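Local coordinates for protein L-lactate dehydrogenase (Trichomonas vaginalis, PDB 4UUM) that reduces pyruvate to L-lactate with NADH as an NAD-dependent lactate dehydrogenase of the malate dehydrogenase type 2 family, at residues G11-I16 / M46-A51. Sequence-based numbering, arbitrary orientation.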
ATOM      1  N   GLY B  11      -2.726 -15.756   5.982  1.00 13.17           N
ATOM      2  CA  GLY B  11      -1.910 -14.938   6.868  1.00 14.00           C
ATOM      3  C   GLY B  11      -2.323 -13.472   6.838  1.00 12.83           C
ATOM      4  O   GLY B  11      -1.492 -12.572   6.955  1.00 14.44           O
ATOM      5  N   ALA B  12      -3.619 -13.231   6.662  1.00 12.32           N
ATOM      6  CA  ALA B  12      -4.095 -11.897   6.305  1.00 14.04           C
ATOM      7  C   ALA B  12      -3.823 -10.817   7.344  1.00 14.82           C
ATOM      8  O   ALA B  12      -3.782  -9.639   6.993  1.00 15.80           O
ATOM      9  CB  ALA B  12      -5.578 -11.919   5.933  1.00 15.17           C
ATOM     10  N   ALA B  13      -3.615 -11.204   8.604  1.00 13.98           N
ATOM     11  CA  ALA B  13      -3.357 -10.205   9.652  1.00 16.23           C
ATOM     12  C   ALA B  13      -1.919  -9.691   9.673  1.00 15.83           C
ATOM     13  O   ALA B  13      -1.601  -8.777  10.407  1.00 19.99           O
ATOM     14  CB  ALA B  13      -3.720 -10.761  11.010  1.00 18.66           C
ATOM     15  N   GLY B  14      -1.027 -10.306   8.913  1.00 13.40           N
ATOM     16  CA  GLY B  14       0.355  -9.871   8.902  1.00 13.56           C
ATOM     17  C   GLY B  14       0.559  -8.619   8.075  1.00 14.05           C
ATOM     18  O   GLY B  14      -0.381  -8.084   7.477  1.00 14.67           O
ATOM     19  N   GLN B  15       1.792  -8.140   8.023  1.00 16.49           N
ATOM     20  CA  GLN B  15       2.057  -6.888   7.323  1.00 17.86           C
ATOM     21  C   GLN B  15       1.808  -6.991   5.821  1.00 15.42           C
ATOM     22  O   GLN B  15       1.311  -6.054   5.213  1.00 16.04           O
ATOM     23  CB  GLN B  15       3.479  -6.414   7.572  1.00 24.50           C
ATOM     24  CG  GLN B  15       3.724  -4.987   7.119  1.00 38.16           C
ATOM     25  CD  GLN B  15       2.646  -4.024   7.583  1.00 47.09           C
ATOM     26  OE1 GLN B  15       1.980  -3.398   6.765  1.00 51.18           O
ATOM     27  NE2 GLN B  15       2.472  -3.901   8.898  1.00 51.13           N
ATOM     28  N   ILE B  16       2.175  -8.114   5.211  1.00 12.12           N
ATOM     29  CA  ILE B  16       1.886  -8.278   3.788  1.00 10.35           C
ATOM     30  C   ILE B  16       0.357  -8.240   3.565  1.00 11.05           C
ATOM     31  O   ILE B  16      -0.139  -7.527   2.703  1.00 12.31           O
ATOM     32  CB  ILE B  16       2.531  -9.565   3.223  1.00 11.15           C
ATOM     33  CG1 ILE B  16       4.040  -9.368   3.161  1.00 11.88           C
ATOM     34  CG2 ILE B  16       1.949  -9.882   1.865  1.00 13.17           C
ATOM     35  CD1 ILE B  16       4.847 -10.648   2.820  1.00 15.31           C
ATOM     36  N   MET B  46      -6.842 -12.944  15.279  1.00 20.18           N
ATOM     37  CA  MET B  46      -8.135 -12.415  14.836  1.00 21.52           C
ATOM     38  C   MET B  46      -8.411 -10.981  15.267  1.00 22.14           C
ATOM     39  O   MET B  46      -9.088 -10.251  14.551  1.00 21.82           O
ATOM     40  CB  MET B  46      -9.286 -13.360  15.199  1.00 25.67           C
ATOM     41  CG  MET B  46      -9.256 -14.649  14.367  1.00 32.01           C
ATOM     42  SD  MET B  46      -9.176 -14.414  12.563  1.00 45.03           S
ATOM     43  CE  MET B  46     -10.871 -13.960  12.236  1.00 48.11           C
ATOM     44  N   ASN B  47      -7.885 -10.552  16.407  1.00 24.81           N
ATOM     45  CA  ASN B  47      -8.038  -9.150  16.786  1.00 24.26           C
ATOM     46  C   ASN B  47      -7.286  -8.222  15.825  1.00 21.66           C
ATOM     47  O   ASN B  47      -7.810  -7.164  15.447  1.00 20.20           O
ATOM     48  CB  ASN B  47      -7.603  -8.912  18.230  1.00 31.05           C
ATOM     49  CG  ASN B  47      -8.622  -9.422  19.238  1.00 38.39           C
ATOM     50  OD1 ASN B  47      -9.797  -9.617  18.918  1.00 34.90           O
ATOM     51  ND2 ASN B  47      -8.175  -9.637  20.465  1.00 45.08           N
ATOM     52  N   ARG B  48      -6.084  -8.613  15.404  1.00 20.77           N
ATOM     53  CA  ARG B  48      -5.350  -7.843  14.400  1.00 21.40           C
ATOM     54  C   ARG B  48      -6.078  -7.881  13.059  1.00 17.48           C
ATOM     55  O   ARG B  48      -6.076  -6.902  12.302  1.00 18.28           O
ATOM     56  CB  ARG B  48      -3.915  -8.344  14.244  1.00 23.90           C
ATOM     57  CG  ARG B  48      -3.006  -7.985  15.402  1.00 37.56           C
ATOM     58  CD  ARG B  48      -1.563  -8.372  15.131  1.00 49.48           C
ATOM     59  NE  ARG B  48      -1.305  -9.791  15.399  1.00 54.78           N
ATOM     60  CZ  ARG B  48      -1.024 -10.710  14.474  1.00 57.16           C
ATOM     61  NH1 ARG B  48      -0.940 -10.389  13.187  1.00 56.05           N
ATOM     62  NH2 ARG B  48      -0.813 -11.966  14.845  1.00 58.19           N
ATOM     63  N   LEU B  49      -6.711  -9.011  12.757  1.00 17.93           N
ATOM     64  CA  LEU B  49      -7.467  -9.087  11.518  1.00 17.75           C
ATOM     65  C   LEU B  49      -8.703  -8.182  11.568  1.00 18.57           C
ATOM     66  O   LEU B  49      -9.058  -7.535  10.582  1.00 17.14           O
ATOM     67  CB  LEU B  49      -7.858 -10.525  11.205  1.00 21.81           C
ATOM     68  CG  LEU B  49      -8.464 -10.730   9.821  1.00 22.90           C
ATOM     69  CD1 LEU B  49      -7.610 -10.102   8.717  1.00 24.59           C
ATOM     70  CD2 LEU B  49      -8.617 -12.208   9.581  1.00 27.37           C
ATOM     71  N   THR B  50      -9.353  -8.114  12.720  1.00 18.89           N
ATOM     72  CA  THR B  50     -10.488  -7.221  12.881  1.00 18.51           C
ATOM     73  C   THR B  50     -10.029  -5.773  12.660  1.00 18.02           C
ATOM     74  O   THR B  50     -10.709  -4.998  11.979  1.00 18.80           O
ATOM     75  CB  THR B  50     -11.152  -7.395  14.260  1.00 20.48           C
ATOM     76  OG1 THR B  50     -11.737  -8.704  14.348  1.00 24.00           O
ATOM     77  CG2 THR B  50     -12.257  -6.361  14.500  1.00 23.79           C
ATOM     78  N   ALA B  51      -8.874  -5.420  13.218  1.00 19.20           N
ATOM     79  CA  ALA B  51      -8.314  -4.084  13.016  1.00 18.27           C
ATOM     80  C   ALA B  51      -8.116  -3.809  11.530  1.00 15.90           C
ATOM     81  O   ALA B  51      -8.406  -2.710  11.054  1.00 17.07           O
ATOM     82  CB  ALA B  51      -6.998  -3.945  13.732  1.00 22.46           C
TER
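Ala13 presses its methyl against the first helical turn of 46-51, and its CA comes within 4.7 Å of that of Leu49. So close an approach suits alanine, whose single methyl can meet the backbone of the helix directly: CB points toward the helix, lying 3.9 Å from the backbone N of Leu49 and 4.1 Å from Leu49 CB. Deeper in, Leu49 has its CG anti to the backbone N (chi1 -171°), which carries one branch back toward the loop, where CD1 meets Ala12 CB at 3.9 Å. Both side chains also rest on Leu39 of strand 35-40, making this the buried, apolar half of the contact. The loop 11-14 is the glycine-rich turn of a Rossmann fold, joining strand 5-10 to helix 15-25; Gly11 takes a positive phi, a conformation glycine adopts readily, and a type I turn closed by Gly14 N to Gly11 O at 3.0 Å brings Gly14 to the N-cap. Asp41, which binds NADH in another structure of this protein, accepts a hydrogen bond from Ala13 N through OD2, tying the turn to the end of the neighbouring strand. On the exposed side the grip is much looser. Arg48 reaches across with its aliphatic part, CB 4.0 Å from Ala13 CB, then bends at chi3 (-82°) to bring the guanidinium over to the turn. There Ala13 O lies in the guanidinium plane, at its edge, but the bond from NH1 is weak, 3.3 Å long and bent to 123° at the hydrogen. Arg48 binds NADH in another structure of this protein, so a long cationic side chain probably suits this solvent-facing side; in this cofactor-free chain it leans on the turn and packs against Arg236 of the second subunit.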